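Local coordinates for protein metallo-carboxypeptidase (Pseudomonas aeruginosa, PDB 4A39) that probably acts as a zinc-dependent carboxypeptidase of the M14 family, removing residues from the C-terminal end of its substrates, at residues Gln50-Lys55 / Tyr84-Ser89; Phe96-Gln101 / Leu107-Glu112; Ser169-Trp174 / Val382-Leu387. All coordinates share one frame; numbering follows the deposited sequence.

Contact 1. Residues Gln50-Lys55 / Tyr84-Ser89; sequences QWFHFK and YQAVAS
F52 brings the far end of its ring between Y84 and A86, and CZ makes the nearest approaches. Its neighbours there are Y84 OH at 4.0 Å from F52 CZ and the methyl of A86, whose CB lies 4.2 Å from F52 CZ. The methyl arrives at the ring edge, near the ring plane. Y84 comes from the opposite direction, and besides its oxygen it offers an aromatic carbon, with Y84 CE2 4.4 Å from F52 CZ. With CG between the backbone N and the carbonyl carbon (chi1 62°), the F52 ring extends toward 84-89 and spans much of the 9.7 Å between F52 CA and A86 CA. All three residues are buried in the core of the N-terminal beta-sheet domain characteristic of cytosolic carboxypeptidases. In that sheet strand 118-121 runs between strands 53-57 and 87-89, and F52 and A86 belong to the segments that carry these two strands. Y122 bridges the same gap: its carbonyl oxygen takes a hydrogen bond from Y84 OH, and its backbone is hydrogen-bonded to that of F52. Elsewhere the F52 side chain packs on L69 of strand 65-69.

Contact 2. Residues Phe96-Gln101 / Leu107-Glu112; sequences FRVPSQ and LHFQLE
V98 points its two methyls at different neighbours on the 107-112 segment: CG2 rests 3.9 Å from F109 CB, and CG1 lies 4.2 Å from L111 CD1. That leucine methyl also reaches the ring of F96, which it meets at the edge, with L111 CD1 4.2 Å from F96 CE2; the two side chains cross at about a right angle. L111 continues onto V118 and F120 of strand 118-121, while the F109 ring turns away to meet F67 and F120. Next, S100 OG lies against F109 CB. This hydroxyl donates back to V98 O (S100 OG to V98 O, 2.9 Å), approaching from above the carbonyl plane, and accepts from A86 N, so it ties the break at P99 to the 84-89 segment. The framework is a beta hairpin of strands 96-103 and 106-111. S100 and F109 form a non-hydrogen-bonded antiparallel pair. Q101 and H108 form a hydrogen-bonded one, Q101 N to H108 O and H108 N to Q101 O both being 2.8 Å; Q110 N adds a bond to P99 O. On the face carrying H108, the amides of Q101 and Q110 join head to head through two hydrogen bonds, Q110 NE2 to Q101 OE1 at 2.9 Å and Q101 NE2 to Q110 OE1 at 3.1 Å. Each donor lies on a lone pair in the carbonyl plane, and the amide planes are 24° apart; the two bonds together fix the rotation of both groups. Matching bends at chi2, 80° in Q101 and 79° in Q110, turn the two ends toward each other over P99 and H108.

Contact 3. Residues Ser169-Trp174 / Val382-Leu387; sequences SHLKLW and VLVDEL
L387, which meets L173 across this contact, is tied back by its amide to the carbonyl oxygen of L383, an atom that two N-H groups share. E386 N makes the short bond, 2.8 Å to L383 O, and L387 N adds a weak one at 3.3 Å to the same oxygen. The backbone keeps turning here, at the C-terminal end of the chain's last helical region, and carries V384 and L387 round to the 169-174 segment. There everything that touches is aliphatic except one backbone oxygen. L171 is stretched out, its CD1 anti to CA (chi2 177°), and that methyl sits 3.7 Å from V384 CG2 and 3.5 Å from V384 O. The two side chains approach at a slant. Further along the strand L173 brings its other branch into play: CD2 packs 3.7 Å from L387 CD1, the side chains crossing at about a right angle. L387 CD1 is the extended branch of its own chain, while L387 CB lies more distantly, 4.5 Å from L171 CD1. A212 of the adjacent strand 212-217 touches both L171 and L173. Beside the contact, D385 is salt-bridged to K211 and E386 to R302 of helix 294-308. The alternate residues, K172 and W174, face the other way; W174 packs against helix 252-264. Helices therefore lie on both faces of strand 171-177, an inner strand of the mixed sheet, as in the alpha/beta/alpha sandwich of M14 zinc carboxypeptidases, with the C-terminal helical segment on the L171 and L173 side.

Contacts 1 and 2 are neighbours in one sheet, their centres 9 Å apart. Strands 87-89 and 96-103 join them, with A88 N probably hydrogen-bonded to F96 O at 2.7 Å and R97 NH1 likewise to Q85 O at 2.8 Å. R97 also hydrogen-bonds to the carbonyl oxygens of F351, T362 and W364, linking this sheet to a later part of the chain. Contact 3 belongs to the other sheet, beyond the chain's centre: about 38 Å from contact 1 and 44 Å from contact 2, centre to centre. Contact 1 comes closest to the zinc site, though the Y84 side chain is about 12 Å from that of zinc ligand E183; contacts 2 and 3 lie away from it.

Contact 1. Residues Gln50-Lys55 / Tyr84-Ser89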
loop_
_atom_site.group_PDB
_atom_site.type_symbol
_atom_site.label_atom_id
_atom_site.label_comp_id
_atom_site.label_asym_id
_atom_site.label_seq_id
_atom_site.Cartn_x
_atom_site.Cartn_y
_atom_site.Cartn_z
ATOM N N GLN A 50 8.980 -4.893 10.459
ATOM C CA GLN A 50 9.439 -5.542 9.235
ATOM C C GLN A 50 9.993 -4.443 8.335
ATOM O O GLN A 50 11.064 -4.593 7.752
ATOM C CB GLN A 50 8.301 -6.274 8.520
ATOM C CG GLN A 50 8.784 -7.128 7.346
ATOM C CD GLN A 50 8.728 -8.624 7.623
ATOM O OE1 GLN A 50 8.550 -9.057 8.763
ATOM N NE2 GLN A 50 8.886 -9.423 6.571
ATOM N N TRP A 51 9.254 -3.341 8.230
ATOM C CA TRP A 51 9.673 -2.200 7.422
ATOM C C TRP A 51 10.935 -1.557 7.992
ATOM O O TRP A 51 11.069 -1.401 9.203
ATOM C CB TRP A 51 8.545 -1.151 7.351
ATOM C CG TRP A 51 8.992 0.196 6.838
ATOM C CD1 TRP A 51 9.471 1.242 7.580
ATOM C CD2 TRP A 51 9.064 0.613 5.467
ATOM N NE1 TRP A 51 9.839 2.279 6.756
ATOM C CE2 TRP A 51 9.603 1.919 5.453
ATOM C CE3 TRP A 51 8.732 0.006 4.246
ATOM C CZ2 TRP A 51 9.816 2.632 4.266
ATOM C CZ3 TRP A 51 8.946 0.715 3.063
ATOM C CH2 TRP A 51 9.483 2.015 3.085
ATOM N N PHE A 52 11.870 -1.219 7.110
ATOM C CA PHE A 52 13.108 -0.558 7.507
ATOM C C PHE A 52 13.417 0.480 6.439
ATOM O O PHE A 52 12.974 0.355 5.299
ATOM C CB PHE A 52 14.263 -1.570 7.638
ATOM C CG PHE A 52 14.608 -2.290 6.360
ATOM C CD1 PHE A 52 15.500 -1.736 5.446
ATOM C CD2 PHE A 52 14.055 -3.536 6.085
ATOM C CE1 PHE A 52 15.838 -2.416 4.274
ATOM C CE2 PHE A 52 14.381 -4.227 4.920
ATOM C CZ PHE A 52 15.277 -3.664 4.010
ATOM N N HIS A 53 14.157 1.514 6.822
ATOM C CA HIS A 53 14.520 2.590 5.908
ATOM C C HIS A 53 15.613 3.407 6.587
ATOM O O HIS A 53 15.388 4.008 7.634
ATOM C CB HIS A 53 13.288 3.466 5.629
ATOM C CG HIS A 53 13.528 4.578 4.655
ATOM N ND1 HIS A 53 12.590 5.556 4.403
ATOM C CD2 HIS A 53 14.594 4.870 3.869
ATOM C CE1 HIS A 53 13.065 6.402 3.508
ATOM N NE2 HIS A 53 14.280 6.009 3.167
ATOM N N PHE A 54 16.803 3.422 5.996
ATOM C CA PHE A 54 17.910 4.172 6.571
ATOM C C PHE A 54 18.863 4.713 5.521
ATOM O O PHE A 54 18.860 4.273 4.369
ATOM C CB PHE A 54 18.700 3.313 7.574
ATOM C CG PHE A 54 19.287 2.057 6.985
ATOM C CD1 PHE A 54 18.541 0.883 6.930
ATOM C CD2 PHE A 54 20.594 2.046 6.492
ATOM C CE1 PHE A 54 19.088 -0.286 6.396
ATOM C CE2 PHE A 54 21.148 0.881 5.956
ATOM C CZ PHE A 54 20.392 -0.287 5.909
ATOM N N LYS A 55 19.677 5.679 5.930
ATOM C CA LYS A 55 20.653 6.290 5.039
ATOM C C LYS A 55 22.066 6.028 5.546
ATOM O O LYS A 55 22.317 6.030 6.753
ATOM C CB LYS A 55 20.430 7.806 4.948
ATOM C CG LYS A 55 19.119 8.221 4.302
ATOM C CD LYS A 55 19.073 9.731 4.102
ATOM C CE LYS A 55 17.724 10.184 3.575
ATOM N NZ LYS A 55 17.674 11.662 3.378
ATOM N N TYR A 84 13.495 -12.495 -0.644
ATOM C CA TYR A 84 13.365 -11.042 -0.668
ATOM C C TYR A 84 14.709 -10.350 -0.872
ATOM O O TYR A 84 15.701 -10.690 -0.225
ATOM C CB TYR A 84 12.743 -10.531 0.635
ATOM C CG TYR A 84 12.796 -9.024 0.743
ATOM C CD1 TYR A 84 11.896 -8.222 0.043
ATOM C CD2 TYR A 84 13.814 -8.399 1.461
ATOM C CE1 TYR A 84 12.019 -6.826 0.045
ATOM C CE2 TYR A 84 13.946 -7.013 1.471
ATOM C CZ TYR A 84 13.052 -6.235 0.758
ATOM O OH TYR A 84 13.215 -4.871 0.745
ATOM N N GLN A 85 14.725 -9.371 -1.771
ATOM C CA GLN A 85 15.926 -8.596 -2.060
ATOM C C GLN A 85 15.671 -7.154 -1.631
ATOM O O GLN A 85 14.690 -6.545 -2.056
ATOM C CB GLN A 85 16.239 -8.628 -3.561
ATOM C CG GLN A 85 16.386 -10.024 -4.163
ATOM C CD GLN A 85 17.472 -10.849 -3.497
ATOM O OE1 GLN A 85 17.192 -11.734 -2.684
ATOM N NE2 GLN A 85 18.719 -10.556 -3.832
ATOM N N ALA A 86 16.550 -6.617 -0.786
ATOM C CA ALA A 86 16.422 -5.244 -0.299
ATOM C C ALA A 86 16.532 -4.228 -1.432
ATOM O O ALA A 86 17.163 -4.495 -2.452
ATOM C CB ALA A 86 17.496 -4.961 0.744
ATOM N N VAL A 87 15.922 -3.061 -1.238
ATOM C CA VAL A 87 15.952 -2.006 -2.241
ATOM C C VAL A 87 16.890 -0.894 -1.774
ATOM O O VAL A 87 16.992 -0.615 -0.577
ATOM C CB VAL A 87 14.540 -1.417 -2.468
ATOM C CG1 VAL A 87 14.472 -0.739 -3.818
ATOM C CG2 VAL A 87 13.492 -2.518 -2.362
ATOM N N ALA A 88 17.571 -0.261 -2.722
ATOM C CA ALA A 88 18.508 0.809 -2.403
ATOM C C ALA A 88 18.419 1.934 -3.424
ATOM O O ALA A 88 17.848 1.764 -4.500
ATOM C CB ALA A 88 19.927 0.258 -2.364
ATOM N N SER A 89 18.986 3.087 -3.077
ATOM C CA SER A 89 18.989 4.236 -3.973
ATOM C C SER A 89 20.056 5.245 -3.577
ATOM O O SER A 89 20.244 5.527 -2.397
ATOM C CB SER A 89 17.629 4.929 -3.961
ATOM O OG SER A 89 17.664 6.097 -4.763
#

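Contact 2. Residues Phe96-Gln101 / Leu107-Glu112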
loop_
_atom_site.group_PDB
_atom_site.type_symbol
_atom_site.label_atom_id
_atom_site.label_comp_id
_atom_site.label_asym_id
_atom_site.label_seq_id
_atom_site.Cartn_x
_atom_site.Cartn_y
_atom_site.Cartn_z
ATOM N N PHE A 96 16.912 0.488 -6.785
ATOM C CA PHE A 96 17.357 -0.788 -7.335
ATOM C C PHE A 96 17.505 -1.872 -6.270
ATOM O O PHE A 96 17.790 -1.582 -5.110
ATOM C CB PHE A 96 18.698 -0.611 -8.054
ATOM C CG PHE A 96 19.762 0.047 -7.211
ATOM C CD1 PHE A 96 19.875 1.435 -7.156
ATOM C CD2 PHE A 96 20.661 -0.725 -6.483
ATOM C CE1 PHE A 96 20.875 2.043 -6.389
ATOM C CE2 PHE A 96 21.660 -0.131 -5.715
ATOM C CZ PHE A 96 21.769 1.255 -5.668
ATOM N N ARG A 97 17.313 -3.122 -6.676
ATOM C CA ARG A 97 17.429 -4.252 -5.759
ATOM C C ARG A 97 18.895 -4.662 -5.612
ATOM O O ARG A 97 19.686 -4.518 -6.550
ATOM C CB ARG A 97 16.612 -5.439 -6.287
ATOM C CG ARG A 97 15.109 -5.177 -6.410
ATOM C CD ARG A 97 14.398 -5.258 -5.061
ATOM N NE ARG A 97 12.991 -4.869 -5.186
ATOM C CZ ARG A 97 12.026 -5.267 -4.361
ATOM N NH1 ARG A 97 12.303 -6.074 -3.344
ATOM N NH2 ARG A 97 10.777 -4.858 -4.553
ATOM N N VAL A 98 19.250 -5.165 -4.434
ATOM C CA VAL A 98 20.614 -5.608 -4.162
ATOM C C VAL A 98 20.616 -7.056 -3.676
ATOM O O VAL A 98 19.650 -7.520 -3.073
ATOM C CB VAL A 98 21.295 -4.719 -3.094
ATOM C CG1 VAL A 98 21.485 -3.306 -3.636
ATOM C CG2 VAL A 98 20.455 -4.692 -1.819
ATOM N N PRO A 99 21.705 -7.792 -3.942
ATOM C CA PRO A 99 21.825 -9.193 -3.526
ATOM C C PRO A 99 21.524 -9.365 -2.039
ATOM O O PRO A 99 22.147 -8.720 -1.192
ATOM C CB PRO A 99 23.277 -9.528 -3.865
ATOM C CG PRO A 99 23.534 -8.690 -5.074
ATOM C CD PRO A 99 22.892 -7.363 -4.703
ATOM N N SER A 100 20.575 -10.241 -1.726
ATOM C CA SER A 100 20.190 -10.476 -0.339
ATOM C C SER A 100 20.008 -11.963 -0.047
ATOM O O SER A 100 19.662 -12.738 -0.938
ATOM C CB SER A 100 18.881 -9.738 -0.036
ATOM O OG SER A 100 18.962 -8.382 -0.440
ATOM N N GLN A 101 20.255 -12.350 1.203
ATOM C CA GLN A 101 20.093 -13.737 1.636
ATOM C C GLN A 101 19.491 -13.718 3.035
ATOM O O GLN A 101 19.596 -12.719 3.748
ATOM C CB GLN A 101 21.437 -14.467 1.697
ATOM C CG GLN A 101 22.350 -14.283 0.500
ATOM C CD GLN A 101 23.106 -12.970 0.541
ATOM O OE1 GLN A 101 23.608 -12.561 1.595
ATOM N NE2 GLN A 101 23.211 -12.314 -0.607
ATOM N N LEU A 107 18.608 -11.007 7.957
ATOM C CA LEU A 107 18.597 -10.650 6.540
ATOM C C LEU A 107 19.937 -10.009 6.227
ATOM O O LEU A 107 20.388 -9.127 6.957
ATOM C CB LEU A 107 17.485 -9.640 6.226
ATOM C CG LEU A 107 17.413 -9.192 4.758
ATOM C CD1 LEU A 107 16.838 -10.321 3.916
ATOM C CD2 LEU A 107 16.555 -7.948 4.621
ATOM N N HIS A 108 20.569 -10.455 5.144
ATOM C CA HIS A 108 21.855 -9.915 4.727
ATOM C C HIS A 108 21.757 -9.373 3.307
ATOM O O HIS A 108 21.054 -9.933 2.472
ATOM C CB HIS A 108 22.937 -11.003 4.735
ATOM C CG HIS A 108 23.007 -11.789 6.008
ATOM N ND1 HIS A 108 22.367 -12.998 6.176
ATOM C CD2 HIS A 108 23.635 -11.529 7.178
ATOM C CE1 HIS A 108 22.598 -13.450 7.397
ATOM N NE2 HIS A 108 23.365 -12.575 8.026
ATOM N N PHE A 109 22.454 -8.273 3.042
ATOM C CA PHE A 109 22.504 -7.722 1.698
ATOM C C PHE A 109 23.836 -7.006 1.502
ATOM O O PHE A 109 24.410 -6.467 2.454
ATOM C CB PHE A 109 21.284 -6.824 1.388
ATOM C CG PHE A 109 20.965 -5.790 2.437
ATOM C CD1 PHE A 109 21.512 -4.511 2.366
ATOM C CD2 PHE A 109 20.045 -6.070 3.443
ATOM C CE1 PHE A 109 21.141 -3.521 3.280
ATOM C CE2 PHE A 109 19.665 -5.084 4.366
ATOM C CZ PHE A 109 20.215 -3.810 4.280
ATOM N N GLN A 110 24.343 -7.041 0.272
ATOM C CA GLN A 110 25.631 -6.434 -0.035
ATOM C C GLN A 110 25.602 -5.437 -1.185
ATOM O O GLN A 110 24.802 -5.554 -2.120
ATOM C CB GLN A 110 26.670 -7.518 -0.364
ATOM C CG GLN A 110 26.801 -8.652 0.657
ATOM C CD GLN A 110 25.700 -9.695 0.543
ATOM O OE1 GLN A 110 25.374 -10.154 -0.552
ATOM N NE2 GLN A 110 25.132 -10.082 1.681
ATOM N N LEU A 111 26.506 -4.465 -1.117
ATOM C CA LEU A 111 26.627 -3.449 -2.150
ATOM C C LEU A 111 28.000 -2.804 -2.130
ATOM O O LEU A 111 28.545 -2.516 -1.064
ATOM C CB LEU A 111 25.579 -2.345 -1.950
ATOM C CG LEU A 111 25.686 -1.143 -2.901
ATOM C CD1 LEU A 111 25.301 -1.567 -4.316
ATOM C CD2 LEU A 111 24.773 -0.024 -2.421
ATOM N N GLU A 112 28.577 -2.606 -3.312
ATOM C CA GLU A 112 29.844 -1.895 -3.424
ATOM C C GLU A 112 29.336 -0.584 -4.018
ATOM O O GLU A 112 29.179 -0.463 -5.237
ATOM C CB GLU A 112 30.797 -2.581 -4.402
ATOM C CG GLU A 112 32.160 -1.909 -4.457
ATOM C CD GLU A 112 33.082 -2.519 -5.489
ATOM O OE1 GLU A 112 33.192 -3.759 -5.531
ATOM O OE2 GLU A 112 33.706 -1.752 -6.253
#

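Contact 3. Residues Ser169-Trp174 / Val382-Leu387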
loop_
_atom_site.group_PDB
_atom_site.type_symbol
_atom_site.label_atom_id
_atom_site.label_comp_id
_atom_site.label_asym_id
_atom_site.label_seq_id
_atom_site.Cartn_x
_atom_site.Cartn_y
_atom_site.Cartn_z
ATOM N N SER A 169 -24.496 11.605 -11.956
ATOM C CA SER A 169 -24.013 10.232 -11.833
ATOM C C SER A 169 -24.701 9.620 -10.618
ATOM O O SER A 169 -25.336 10.332 -9.839
ATOM C CB SER A 169 -22.493 10.205 -11.650
ATOM O OG SER A 169 -22.101 10.899 -10.477
ATOM N N HIS A 170 -24.574 8.311 -10.435
ATOM C CA HIS A 170 -25.239 7.674 -9.306
ATOM C C HIS A 170 -24.404 6.661 -8.532
ATOM O O HIS A 170 -24.766 6.291 -7.414
ATOM C CB HIS A 170 -26.535 7.015 -9.786
ATOM C CG HIS A 170 -26.330 5.988 -10.855
ATOM N ND1 HIS A 170 -25.932 4.697 -10.583
ATOM C CD2 HIS A 170 -26.442 6.070 -12.202
ATOM C CE1 HIS A 170 -25.807 4.028 -11.715
ATOM N NE2 HIS A 170 -26.109 4.839 -12.713
ATOM N N LEU A 171 -23.296 6.209 -9.112
ATOM C CA LEU A 171 -22.454 5.229 -8.431
ATOM C C LEU A 171 -21.326 5.884 -7.643
ATOM O O LEU A 171 -20.802 6.921 -8.043
ATOM C CB LEU A 171 -21.869 4.242 -9.447
ATOM C CG LEU A 171 -22.888 3.403 -10.226
ATOM C CD1 LEU A 171 -22.170 2.526 -11.234
ATOM C CD2 LEU A 171 -23.701 2.552 -9.261
ATOM N N LYS A 172 -20.965 5.275 -6.516
ATOM C CA LYS A 172 -19.887 5.777 -5.662
ATOM C C LYS A 172 -18.824 4.695 -5.558
ATOM O O LYS A 172 -19.050 3.658 -4.936
ATOM C CB LYS A 172 -20.405 6.101 -4.256
ATOM C CG LYS A 172 -21.453 7.195 -4.202
ATOM C CD LYS A 172 -22.758 6.757 -4.832
ATOM C CE LYS A 172 -23.539 5.833 -3.920
ATOM N NZ LYS A 172 -24.858 5.503 -4.535
ATOM N N LEU A 173 -17.668 4.936 -6.169
ATOM C CA LEU A 173 -16.583 3.959 -6.155
ATOM C C LEU A 173 -15.493 4.397 -5.181
ATOM O O LEU A 173 -14.821 5.409 -5.400
ATOM C CB LEU A 173 -16.003 3.810 -7.561
ATOM C CG LEU A 173 -17.012 3.709 -8.709
ATOM C CD1 LEU A 173 -16.253 3.420 -9.990
ATOM C CD2 LEU A 173 -18.042 2.621 -8.440
ATOM N N TRP A 174 -15.321 3.623 -4.113
ATOM C CA TRP A 174 -14.338 3.933 -3.084
ATOM C C TRP A 174 -13.027 3.167 -3.161
ATOM O O TRP A 174 -13.006 1.945 -3.350
ATOM C CB TRP A 174 -14.938 3.691 -1.698
ATOM C CG TRP A 174 -16.052 4.615 -1.327
ATOM C CD1 TRP A 174 -17.300 4.676 -1.884
ATOM C CD2 TRP A 174 -16.026 5.596 -0.287
ATOM N NE1 TRP A 174 -18.055 5.638 -1.248
ATOM C CE2 TRP A 174 -17.297 6.216 -0.263
ATOM C CE3 TRP A 174 -15.050 6.012 0.631
ATOM C CZ2 TRP A 174 -17.618 7.231 0.645
ATOM C CZ3 TRP A 174 -15.369 7.023 1.535
ATOM C CH2 TRP A 174 -16.646 7.620 1.534
ATOM N N VAL A 382 -14.992 -0.901 -17.555
ATOM C CA VAL A 382 -15.676 -2.002 -18.230
ATOM C C VAL A 382 -16.833 -2.571 -17.412
ATOM O O VAL A 382 -17.867 -2.950 -17.965
ATOM C CB VAL A 382 -14.700 -3.164 -18.537
ATOM C CG1 VAL A 382 -15.456 -4.337 -19.157
ATOM C CG2 VAL A 382 -13.604 -2.686 -19.469
ATOM N N LEU A 383 -16.656 -2.619 -16.097
ATOM C CA LEU A 383 -17.659 -3.180 -15.196
ATOM C C LEU A 383 -18.697 -2.203 -14.653
ATOM O O LEU A 383 -19.637 -2.622 -13.981
ATOM C CB LEU A 383 -16.970 -3.826 -13.990
ATOM C CG LEU A 383 -15.778 -4.758 -14.209
ATOM C CD1 LEU A 383 -15.277 -5.240 -12.855
ATOM C CD2 LEU A 383 -16.183 -5.933 -15.081
ATOM N N VAL A 384 -18.538 -0.913 -14.936
ATOM C CA VAL A 384 -19.455 0.088 -14.394
ATOM C C VAL A 384 -20.952 -0.228 -14.483
ATOM O O VAL A 384 -21.679 -0.033 -13.508
ATOM C CB VAL A 384 -19.187 1.485 -15.015
ATOM C CG1 VAL A 384 -19.742 1.560 -16.423
ATOM C CG2 VAL A 384 -19.788 2.563 -14.125
ATOM N N ASP A 385 -21.414 -0.722 -15.629
ATOM C CA ASP A 385 -22.835 -1.035 -15.790
ATOM C C ASP A 385 -23.294 -2.281 -15.034
ATOM O O ASP A 385 -24.496 -2.552 -14.950
ATOM C CB ASP A 385 -23.182 -1.207 -17.272
ATOM C CG ASP A 385 -22.926 0.047 -18.082
ATOM O OD1 ASP A 385 -23.336 1.134 -17.632
ATOM O OD2 ASP A 385 -22.326 -0.056 -19.176
ATOM N N GLU A 386 -22.345 -3.034 -14.485
ATOM C CA GLU A 386 -22.664 -4.266 -13.762
ATOM C C GLU A 386 -22.579 -4.138 -12.241
ATOM O O GLU A 386 -23.027 -5.027 -11.520
ATOM C CB GLU A 386 -21.720 -5.386 -14.210
ATOM C CG GLU A 386 -21.762 -5.692 -15.695
ATOM C CD GLU A 386 -20.660 -6.640 -16.125
ATOM O OE1 GLU A 386 -20.538 -7.731 -15.529
ATOM O OE2 GLU A 386 -19.916 -6.294 -17.067
ATOM N N LEU A 387 -22.004 -3.044 -11.754
ATOM C CA LEU A 387 -21.852 -2.854 -10.312
ATOM C C LEU A 387 -23.165 -2.792 -9.539
ATOM O O LEU A 387 -23.220 -3.191 -8.371
ATOM C CB LEU A 387 -21.010 -1.605 -10.038
ATOM C CG LEU A 387 -19.570 -1.737 -10.544
ATOM C CD1 LEU A 387 -18.841 -0.417 -10.364
ATOM C CD2 LEU A 387 -18.858 -2.856 -9.796
#